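Local coordinates for protein transcriptional regulator (Rhodococcus jostii, PDB 5CYV) that binds p-coumaroyl-CoA and, as a MarR family regulator, probably binds DNA to control transcription of p-hydroxycinnamate metabolism genes, at residues L43-N54 and L95-R106. Numbering follows the deposited sequence.
Sequences LVLACEQAEGVN and LIAATEEGRRLR
Arg103 reaches from helix 100-121 to grip the carbonyls of Cys47 and of Gln49, in the turn that follows helix 37-47. Its NH1 donates to Cys47 O at 2.9 Å, in the carbonyl plane and on a lone pair. Its NH2 donates to Gln49 O at 3.1 Å, and this oxygen lies in the guanidinium plane. The chain is extended from CG to NE (chi2 -176°, chi3 -179°), which carries the flat group out to the turn. Ala98 CB sits over one guanidinium face, offset toward the rim. Cys47 SG packs on Ala98 CB at 3.5 Å, and Ala46 CB touches Ile96 O at 3.6 Å. Arg106 CB touches both Cys47 SG (3.7 Å) and Leu43 CD2 (4.0 Å). Leu43 CD2 also rests on Gly102 O.

At the other end, Val53 and Ile96 form a single antiparallel hydrogen-bonded pair. Ile96 N to Val53 O is 2.8 Å and nearly straight (171°); Val53 N to Ile96 O is 2.9 Å. Gly52 leaves no room for a CB, which would press on Ile96 O, Leu95 CB and the preceding carbonyl O. Val53 pairs with strand 94-98 on the side away from strand 82-87; these two strands form the wing of the MarR-type winged helix.

Water 1 links Ala46 O to Ala98 N, and water 2 joins Arg103 NH2 to Ala98 O. Thr99 OG1 caps Gly102 N, at the start of the helix that carries Arg103. The positive guanidinium probably offsets the partial negative charge of Cys47 O and Gln49 O. It fastens the turn to helix 100-121, while the Val53-Ile96 bonds and the waters join this region to strand 94-98.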
loop_
_atom_site.group_PDB
_atom_site.type_symbol
_atom_site.label_atom_id
_atom_site.label_comp_id
_atom_site.label_asym_id
_atom_site.label_seq_id
_atom_site.Cartn_x
_atom_site.Cartn_y
_atom_site.Cartn_z
ATOM N N LEU B 43 -14.714 -6.072 9.215
ATOM C CA LEU B 43 -16.158 -5.788 9.310
ATOM C C LEU B 43 -16.814 -5.900 7.920
ATOM O O LEU B 43 -17.892 -6.524 7.755
ATOM C CB LEU B 43 -16.366 -4.420 9.963
ATOM C CG LEU B 43 -17.855 -4.059 10.057
ATOM C CD1 LEU B 43 -18.621 -5.085 10.908
ATOM C CD2 LEU B 43 -17.994 -2.674 10.703
ATOM N N VAL B 44 -16.178 -5.309 6.894
ATOM C CA VAL B 44 -16.723 -5.357 5.552
ATOM C C VAL B 44 -16.821 -6.807 5.091
ATOM O O VAL B 44 -17.854 -7.258 4.544
ATOM C CB VAL B 44 -15.851 -4.564 4.630
ATOM C CG1 VAL B 44 -16.172 -4.893 3.154
ATOM C CG2 VAL B 44 -16.084 -3.086 4.922
ATOM N N LEU B 45 -15.766 -7.578 5.361
ATOM C CA LEU B 45 -15.765 -8.964 4.860
ATOM C C LEU B 45 -16.800 -9.817 5.589
ATOM O O LEU B 45 -17.423 -10.693 4.967
ATOM C CB LEU B 45 -14.353 -9.587 4.981
ATOM C CG LEU B 45 -13.351 -8.949 4.012
ATOM C CD1 LEU B 45 -11.929 -9.331 4.414
ATOM C CD2 LEU B 45 -13.579 -9.354 2.578
ATOM N N ALA B 46 -17.052 -9.532 6.845
ATOM C CA ALA B 46 -18.107 -10.242 7.563
ATOM C C ALA B 46 -19.475 -9.881 6.997
ATOM O O ALA B 46 -20.330 -10.751 6.855
ATOM C CB ALA B 46 -18.041 -9.929 9.049
ATOM N N CYS B 47 -19.658 -8.587 6.706
ATOM C CA CYS B 47 -20.993 -8.147 6.241
ATOM C C CYS B 47 -21.341 -8.733 4.866
ATOM O O CYS B 47 -22.518 -8.829 4.508
ATOM C CB CYS B 47 -21.071 -6.625 6.215
ATOM S SG CYS B 47 -21.167 -5.901 7.884
ATOM N N GLU B 48 -20.312 -9.051 4.065
ATOM C CA GLU B 48 -20.569 -9.569 2.726
ATOM C C GLU B 48 -21.283 -10.921 2.733
ATOM O O GLU B 48 -21.789 -11.318 1.700
ATOM C CB GLU B 48 -19.276 -9.704 1.930
ATOM C CG GLU B 48 -18.732 -8.338 1.562
ATOM C CD GLU B 48 -17.339 -8.388 0.897
ATOM O OE1 GLU B 48 -16.787 -9.504 0.678
ATOM O OE2 GLU B 48 -16.833 -7.263 0.579
ATOM N N GLN B 49 -21.279 -11.633 3.871
ATOM C CA GLN B 49 -21.854 -12.958 3.969
ATOM C C GLN B 49 -23.074 -12.874 4.853
ATOM O O GLN B 49 -23.052 -12.186 5.880
ATOM C CB GLN B 49 -20.840 -13.937 4.585
ATOM C CG GLN B 49 -19.440 -13.829 3.928
ATOM C CD GLN B 49 -19.511 -14.222 2.456
ATOM O OE1 GLN B 49 -20.347 -15.059 2.070
ATOM N NE2 GLN B 49 -18.657 -13.648 1.635
ATOM N N ALA B 50 -24.087 -13.645 4.530
ATOM C CA ALA B 50 -25.282 -13.646 5.357
ATOM C C ALA B 50 -25.043 -14.270 6.704
ATOM O O ALA B 50 -25.507 -13.761 7.726
ATOM C CB ALA B 50 -26.426 -14.383 4.636
ATOM N N GLU B 51 -24.304 -15.358 6.737
ATOM C CA GLU B 51 -24.123 -16.043 7.998
ATOM C C GLU B 51 -22.803 -15.737 8.684
ATOM O O GLU B 51 -22.607 -16.109 9.845
ATOM C CB GLU B 51 -24.246 -17.548 7.783
ATOM C CG GLU B 51 -25.661 -17.981 7.413
ATOM C CD GLU B 51 -26.697 -17.670 8.505
ATOM O OE1 GLU B 51 -26.382 -17.825 9.710
ATOM O OE2 GLU B 51 -27.828 -17.263 8.149
ATOM N N GLY B 52 -21.925 -15.034 7.998
ATOM C CA GLY B 52 -20.597 -14.777 8.531
ATOM C C GLY B 52 -19.508 -15.308 7.623
ATOM O O GLY B 52 -19.774 -16.058 6.683
ATOM N N VAL B 53 -18.283 -14.956 7.993
ATOM C CA VAL B 53 -17.092 -15.284 7.220
ATOM C C VAL B 53 -16.081 -15.992 8.123
ATOM O O VAL B 53 -15.911 -15.675 9.309
ATOM C CB VAL B 53 -16.452 -14.025 6.594
ATOM C CG1 VAL B 53 -15.913 -13.088 7.666
ATOM C CG2 VAL B 53 -15.343 -14.423 5.612
ATOM N N ASN B 54 -15.403 -16.966 7.527
ATOM C CA ASN B 54 -14.345 -17.693 8.188
ATOM C C ASN B 54 -13.054 -16.906 8.412
ATOM O O ASN B 54 -12.665 -16.122 7.562
ATOM C CB ASN B 54 -14.093 -18.915 7.268
ATOM C CG ASN B 54 -13.253 -19.980 7.877
ATOM O OD1 ASN B 54 -12.212 -19.722 8.467
ATOM N ND2 ASN B 54 -13.675 -21.223 7.684
ATOM N N LEU B 95 -17.590 -18.981 12.369
ATOM C CA LEU B 95 -17.797 -17.797 11.537
ATOM C C LEU B 95 -17.762 -16.525 12.342
ATOM O O LEU B 95 -18.130 -16.480 13.532
ATOM C CB LEU B 95 -19.126 -17.895 10.785
ATOM C CG LEU B 95 -19.265 -19.067 9.823
ATOM C CD1 LEU B 95 -20.653 -18.999 9.249
ATOM C CD2 LEU B 95 -18.218 -19.059 8.659
ATOM N N ILE B 96 -17.291 -15.468 11.699
ATOM C CA ILE B 96 -17.361 -14.112 12.221
ATOM C C ILE B 96 -18.571 -13.452 11.575
ATOM O O ILE B 96 -18.599 -13.267 10.357
ATOM C CB ILE B 96 -16.066 -13.334 11.854
ATOM C CG1 ILE B 96 -14.822 -14.046 12.405
ATOM C CG2 ILE B 96 -16.161 -11.878 12.362
ATOM C CD1 ILE B 96 -13.618 -13.857 11.484
ATOM N N ALA B 97 -19.611 -13.238 12.369
ATOM C CA ALA B 97 -20.881 -12.721 11.821
ATOM C C ALA B 97 -21.159 -11.306 12.249
ATOM O O ALA B 97 -21.094 -10.967 13.425
ATOM C CB ALA B 97 -22.079 -13.637 12.282
ATOM N N ALA B 98 -21.549 -10.479 11.291
ATOM C CA ALA B 98 -21.910 -9.135 11.638
ATOM C C ALA B 98 -23.219 -9.045 12.360
ATOM O O ALA B 98 -24.167 -9.788 12.090
ATOM C CB ALA B 98 -21.977 -8.293 10.358
ATOM N N THR B 99 -23.297 -8.114 13.315
ATOM C CA THR B 99 -24.561 -7.849 13.982
ATOM C C THR B 99 -25.351 -6.784 13.256
ATOM O O THR B 99 -24.804 -6.169 12.348
ATOM C CB THR B 99 -24.323 -7.364 15.422
ATOM O OG1 THR B 99 -23.587 -6.143 15.378
ATOM C CG2 THR B 99 -23.475 -8.389 16.247
ATOM N N GLU B 100 -26.593 -6.543 13.660
ATOM C CA GLU B 100 -27.330 -5.405 13.102
ATOM C C GLU B 100 -26.558 -4.090 13.241
ATOM O O GLU B 100 -26.461 -3.279 12.295
ATOM C CB GLU B 100 -28.693 -5.316 13.801
ATOM C CG GLU B 100 -29.189 -3.925 14.061
ATOM C CD GLU B 100 -30.708 -3.867 14.169
ATOM O OE1 GLU B 100 -31.321 -4.874 14.603
ATOM O OE2 GLU B 100 -31.283 -2.811 13.824
ATOM N N GLU B 101 -25.953 -3.868 14.404
ATOM C CA GLU B 101 -25.175 -2.638 14.613
ATOM C C GLU B 101 -23.902 -2.596 13.746
ATOM O O GLU B 101 -23.532 -1.560 13.158
ATOM C CB GLU B 101 -24.828 -2.511 16.096
ATOM C CG GLU B 101 -23.949 -1.330 16.452
ATOM C CD GLU B 101 -24.504 0.019 15.994
ATOM O OE1 GLU B 101 -25.741 0.215 15.947
ATOM O OE2 GLU B 101 -23.678 0.906 15.670
ATOM N N GLY B 102 -23.269 -3.752 13.599
ATOM C CA GLY B 102 -22.145 -3.868 12.678
ATOM C C GLY B 102 -22.527 -3.553 11.222
ATOM O O GLY B 102 -21.764 -2.897 10.523
ATOM N N ARG B 103 -23.690 -3.998 10.795
ATOM C CA ARG B 103 -24.098 -3.714 9.409
ATOM C C ARG B 103 -24.373 -2.232 9.262
ATOM O O ARG B 103 -24.034 -1.621 8.212
ATOM C CB ARG B 103 -25.311 -4.543 8.984
ATOM C CG ARG B 103 -25.006 -6.021 8.904
ATOM C CD ARG B 103 -26.209 -6.853 8.389
ATOM N NE ARG B 103 -25.796 -8.282 8.385
ATOM C CZ ARG B 103 -25.043 -8.835 7.424
ATOM N NH1 ARG B 103 -24.675 -8.121 6.345
ATOM N NH2 ARG B 103 -24.700 -10.110 7.526
ATOM N N ARG B 104 -24.978 -1.627 10.281
ATOM C CA ARG B 104 -25.281 -0.194 10.177
ATOM C C ARG B 104 -23.969 0.624 10.130
ATOM O O ARG B 104 -23.827 1.571 9.330
ATOM C CB ARG B 104 -26.174 0.241 11.346
ATOM C CG ARG B 104 -26.281 1.743 11.535
ATOM C CD ARG B 104 -26.339 2.177 13.019
ATOM N NE ARG B 104 -25.028 2.644 13.481
ATOM C CZ ARG B 104 -24.409 3.758 13.073
ATOM N NH1 ARG B 104 -24.967 4.578 12.181
ATOM N NH2 ARG B 104 -23.214 4.054 13.573
ATOM N N LEU B 105 -22.982 0.249 10.940
ATOM C CA LEU B 105 -21.705 0.957 10.945
ATOM C C LEU B 105 -20.961 0.704 9.656
ATOM O O LEU B 105 -20.305 1.601 9.114
ATOM C CB LEU B 105 -20.865 0.520 12.155
ATOM C CG LEU B 105 -19.579 1.327 12.288
ATOM C CD1 LEU B 105 -19.887 2.783 12.600
ATOM C CD2 LEU B 105 -18.641 0.699 13.361
ATOM N N ARG B 106 -21.097 -0.510 9.139
ATOM C CA ARG B 106 -20.393 -0.829 7.911
ATOM C C ARG B 106 -20.955 0.001 6.764
ATOM O O ARG B 106 -20.207 0.466 5.904
ATOM C CB ARG B 106 -20.514 -2.320 7.592
ATOM C CG ARG B 106 -20.221 -2.671 6.144
ATOM C CD ARG B 106 -21.307 -3.559 5.559
ATOM N NE ARG B 106 -21.102 -3.810 4.136
ATOM C CZ ARG B 106 -21.529 -3.007 3.166
ATOM N NH1 ARG B 106 -22.188 -1.896 3.465
ATOM N NH2 ARG B 106 -21.297 -3.316 1.898
HETATM O O HOH W 1 -22.067 -11.684 8.809
HETATM O O HOH W 2 -24.771 -11.526 10.014
#